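Local coordinates for GST N-terminal domain-containing protein (Pseudomonas syringae pv. tomato, PDB 3IC8) that is of unknown function but has the two-domain build of a glutathione S-transferase and probably binds glutathione, at residues Gly48-Thr53 with Ile62-Ala67; Phe201-Asp204 with Val208-Trp211. All blocks are in the same frame, centred on the assembly; numbering follows the deposited sequence.

Interaction 1 lies in the thioredoxin-like N-terminal domain, its centre about 9 Å from the centre of the chain, and joins the loop after helix 41-47 to the turn between strand 61-63 and helix 66-76. Interaction 2 belongs to the helical C-terminal domain, its centre about 24 Å from that same point, and joins helix 200-203 to helix 206-216. The two share no element, and their nearest atoms are about 16 Å apart. Their chemistry follows their place: the first, a buried contact within one subunit, is a sulfur-aromatic packing of C64 on Y50; the second, partly buried, pairs a valine contact with a weak serine-aspartate bond whose carboxylate also reaches another subunit.

Interaction 1: residues Gly48-Thr53 with Ile62-Ala67; sequences GGYRKT and IYCDTA
Y50 and C64 bring together two backbone pieces of different character. At the start of 48-53, G48 leaves helix 41-47 with positive phi and G49 keeps a positive phi, after which an irregular loop runs to T53. Across from it, 62-67 leaves strand 61-63, passes D65 at a positive phi of 93° and enters helix 66-76. C64 still pairs through its backbone with H299 of strand 296-300. Y50 and C64 both direct CB at the opposite segment. A chi1 of -180° turns the Y50 ring away from its own amide and out across the gap, presenting its CD2-CE2 side to the cysteine. The sulfur comes in obliquely: C64 SG is 3.6 Å from Y50 CD2, and 37° off the ring normal as seen from the centroid. C64 CB adds an off-centre CH-pi contact, 4.2 Å from the centroid of the Y50 ring. One ring face also meets the chain's own K52 N, 3.6 Å above the plane of Y50 and offset toward the rim. In the thioredoxin-like fold of glutathione S-transferases, the turn into the helix matching 66-76, with a glutamate, aspartate or glutamine at positive phi, commonly receives the gamma-glutamyl end of glutathione; D65 and T66 occupy the corresponding place, consistent with such binding. D65 is the N-cap of helix 66-76, and its OD2 accepts a weak bond from A67 N at 3.2 Å. The tyrosine hydroxyl approaches this turn without bonding to it, Y50 OH being 4.3 Å from D65 N. V298 and F300 of strand 296-300 also pack on the C64 side chain.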
# COMPACT_ATOMS: atom_id res chain seq x y z
N GLY A 48 26.27 -14.70 -30.81
CA GLY A 48 27.48 -15.40 -31.14
C GLY A 48 27.81 -16.50 -30.18
O GLY A 48 28.90 -17.02 -30.18
N GLY A 49 26.85 -16.91 -29.39
CA GLY A 49 27.07 -17.94 -28.41
C GLY A 49 27.18 -17.59 -26.95
O GLY A 49 27.17 -18.48 -26.15
N TYR A 50 27.21 -16.32 -26.59
CA TYR A 50 27.09 -15.98 -25.21
C TYR A 50 25.68 -16.32 -24.83
O TYR A 50 24.75 -15.96 -25.51
CB TYR A 50 27.33 -14.50 -25.03
CG TYR A 50 27.23 -14.01 -23.61
CD1 TYR A 50 28.28 -14.16 -22.75
CD2 TYR A 50 26.11 -13.39 -23.15
CE1 TYR A 50 28.21 -13.73 -21.49
CE2 TYR A 50 26.03 -12.94 -21.89
CZ TYR A 50 27.09 -13.11 -21.05
OH TYR A 50 27.01 -12.67 -19.77
N ARG A 51 25.50 -17.05 -23.75
CA ARG A 51 24.17 -17.45 -23.38
C ARG A 51 23.70 -17.07 -22.01
O ARG A 51 22.75 -17.63 -21.54
CB ARG A 51 23.96 -18.92 -23.62
CG ARG A 51 24.01 -19.27 -25.05
CD ARG A 51 23.50 -20.63 -25.28
NE ARG A 51 24.41 -21.63 -24.79
CZ ARG A 51 25.36 -22.18 -25.51
NH1 ARG A 51 25.54 -21.83 -26.76
NH2 ARG A 51 26.13 -23.08 -24.97
N LYS A 52 24.35 -16.14 -21.36
CA LYS A 52 23.85 -15.73 -20.08
C LYS A 52 22.92 -14.56 -20.27
O LYS A 52 23.25 -13.59 -20.89
CB LYS A 52 24.99 -15.36 -19.16
CG LYS A 52 24.66 -15.52 -17.73
CD LYS A 52 24.60 -14.19 -17.03
CE LYS A 52 25.74 -14.04 -16.08
NZ LYS A 52 25.31 -14.17 -14.67
N THR A 53 21.73 -14.67 -19.73
CA THR A 53 20.70 -13.72 -19.97
C THR A 53 20.31 -13.27 -18.61
O THR A 53 20.68 -13.90 -17.67
CB THR A 53 19.54 -14.37 -20.66
OG1 THR A 53 19.16 -15.52 -19.94
CG2 THR A 53 19.94 -14.79 -22.00
N ILE A 62 23.59 -5.83 -29.64
CA ILE A 62 23.29 -6.77 -28.61
C ILE A 62 24.14 -6.45 -27.41
O ILE A 62 25.32 -6.31 -27.52
CB ILE A 62 23.55 -8.18 -29.11
CG1 ILE A 62 22.39 -8.60 -29.98
CG2 ILE A 62 23.60 -9.14 -28.00
CD1 ILE A 62 22.60 -8.42 -31.39
N TYR A 63 23.51 -6.33 -26.26
CA TYR A 63 24.21 -5.98 -25.04
C TYR A 63 24.17 -7.10 -24.03
O TYR A 63 23.13 -7.54 -23.65
CB TYR A 63 23.61 -4.72 -24.45
CG TYR A 63 23.72 -3.53 -25.33
CD1 TYR A 63 24.70 -2.61 -25.14
CD2 TYR A 63 22.85 -3.33 -26.36
CE1 TYR A 63 24.80 -1.55 -25.93
CE2 TYR A 63 22.95 -2.28 -27.14
CZ TYR A 63 23.93 -1.39 -26.92
OH TYR A 63 24.03 -0.30 -27.72
N CYS A 64 25.34 -7.52 -23.60
CA CYS A 64 25.54 -8.66 -22.75
C CYS A 64 25.96 -8.21 -21.39
O CYS A 64 26.78 -7.37 -21.27
CB CYS A 64 26.66 -9.52 -23.29
SG CYS A 64 26.39 -10.23 -24.86
N ASP A 65 25.36 -8.77 -20.37
CA ASP A 65 25.73 -8.47 -19.02
C ASP A 65 24.88 -7.36 -18.50
O ASP A 65 24.81 -6.32 -19.09
CB ASP A 65 27.20 -8.10 -18.91
CG ASP A 65 27.70 -8.17 -17.51
OD1 ASP A 65 28.01 -9.25 -17.03
OD2 ASP A 65 27.79 -7.15 -16.85
N THR A 66 24.22 -7.59 -17.38
CA THR A 66 23.32 -6.60 -16.85
C THR A 66 24.01 -5.34 -16.45
O THR A 66 23.44 -4.30 -16.47
CB THR A 66 22.42 -7.12 -15.74
OG1 THR A 66 23.18 -7.36 -14.56
CG2 THR A 66 21.80 -8.36 -16.17
N ALA A 67 25.25 -5.43 -16.05
CA ALA A 67 25.93 -4.24 -15.64
C ALA A 67 26.08 -3.25 -16.78
O ALA A 67 25.96 -2.08 -16.61
CB ALA A 67 27.24 -4.59 -15.08

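Interaction 2: residues Phe201-Asp204 with Val208-Trp211; sequences FVDD and VSVW
S209 OG comes up to one carboxylate oxygen of D203, OD1, the hydroxyl of one helix reaching the acid of the other where their backbones are closest, D203 CA and S209 CA lying 5.8 Å apart. The serine's CB points toward the other helix, whereas the aspartate's CB points away and the carboxylate has to turn back. That turn comes from chi1 of -69°, which sets CG beside the backbone N and swings OD1 across to the serine. S209 OG donates to D203 OD1 over 3.3 Å, a weak bond. The CG-OD1...OG angle at the acceptor is about 140°, and CB-OG...OD1 at the serine is about 125°. One residue earlier on each helix, the valines meet by one methyl each, V202 CG1 to V208 CG1 at 4.4 Å, a loose van der Waals contact. In both, CG1 is anti to the backbone N, which places these two methyls toward each other. The two short helices belong to the all-helical C-terminal domain of the glutathione S-transferase fold, and both valines lean on helix 180-193, V202 on L192 and V208 on L189. The serine is the weaker partner of the D203 carboxylate: OD1 also forms a salt bridge with K193 NZ, and OD2 is hydrogen-bonded to S36 OG and Y9 OH, both of the second subunit.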
# COMPACT_ATOMS: atom_id res chain seq x y z
N PHE A 201 15.39 -13.67 7.24
CA PHE A 201 16.66 -13.09 6.95
C PHE A 201 16.52 -11.66 6.49
O PHE A 201 17.38 -10.86 6.75
CB PHE A 201 17.40 -13.91 5.92
CG PHE A 201 17.92 -15.18 6.44
CD1 PHE A 201 18.84 -15.19 7.44
CD2 PHE A 201 17.51 -16.36 5.91
CE1 PHE A 201 19.32 -16.35 7.89
CE2 PHE A 201 17.97 -17.50 6.37
CZ PHE A 201 18.88 -17.51 7.37
N VAL A 202 15.40 -11.34 5.85
CA VAL A 202 15.02 -9.98 5.62
C VAL A 202 14.08 -9.36 6.66
O VAL A 202 14.31 -8.30 7.12
CB VAL A 202 14.35 -9.84 4.29
CG1 VAL A 202 14.13 -8.43 3.99
CG2 VAL A 202 15.15 -10.46 3.26
N ASP A 203 13.01 -10.06 7.00
CA ASP A 203 11.93 -9.49 7.79
C ASP A 203 12.31 -9.08 9.22
O ASP A 203 11.64 -8.28 9.82
CB ASP A 203 10.70 -10.39 7.75
CG ASP A 203 10.04 -10.41 6.39
OD1 ASP A 203 10.35 -9.57 5.57
OD2 ASP A 203 9.21 -11.27 6.13
N ASP A 204 13.39 -9.65 9.72
CA ASP A 204 13.93 -9.36 11.02
C ASP A 204 14.50 -7.98 11.14
O ASP A 204 14.75 -7.52 12.21
CB ASP A 204 15.00 -10.35 11.39
CG ASP A 204 14.45 -11.61 11.86
OD1 ASP A 204 15.19 -12.48 12.29
OD2 ASP A 204 13.24 -11.75 11.78
N VAL A 208 14.81 -2.43 6.59
CA VAL A 208 15.14 -3.05 5.35
C VAL A 208 13.93 -3.51 4.57
O VAL A 208 13.87 -3.36 3.38
CB VAL A 208 16.04 -4.21 5.62
CG1 VAL A 208 16.58 -4.76 4.37
CG2 VAL A 208 17.13 -3.78 6.48
N SER A 209 12.98 -4.08 5.26
CA SER A 209 11.79 -4.60 4.65
C SER A 209 10.95 -3.51 3.98
O SER A 209 10.42 -3.70 2.92
CB SER A 209 10.99 -5.39 5.69
OG SER A 209 10.15 -6.34 5.11
N VAL A 210 10.84 -2.37 4.63
CA VAL A 210 10.15 -1.24 4.08
C VAL A 210 10.83 -0.71 2.85
O VAL A 210 10.21 -0.40 1.87
CB VAL A 210 10.07 -0.15 5.12
CG1 VAL A 210 9.72 1.16 4.52
CG2 VAL A 210 9.13 -0.52 6.17
N TRP A 211 12.14 -0.59 2.92
CA TRP A 211 12.95 -0.13 1.83
C TRP A 211 12.87 -1.07 0.67
O TRP A 211 12.84 -0.66 -0.46
CB TRP A 211 14.41 0.04 2.26
CG TRP A 211 15.36 0.08 1.13
CD1 TRP A 211 15.67 1.14 0.39
CD2 TRP A 211 16.12 -1.00 0.61
NE1 TRP A 211 16.56 0.81 -0.56
CE2 TRP A 211 16.86 -0.51 -0.44
CE3 TRP A 211 16.24 -2.34 0.93
CZ2 TRP A 211 17.68 -1.29 -1.18
CZ3 TRP A 211 17.05 -3.11 0.21
CH2 TRP A 211 17.77 -2.59 -0.84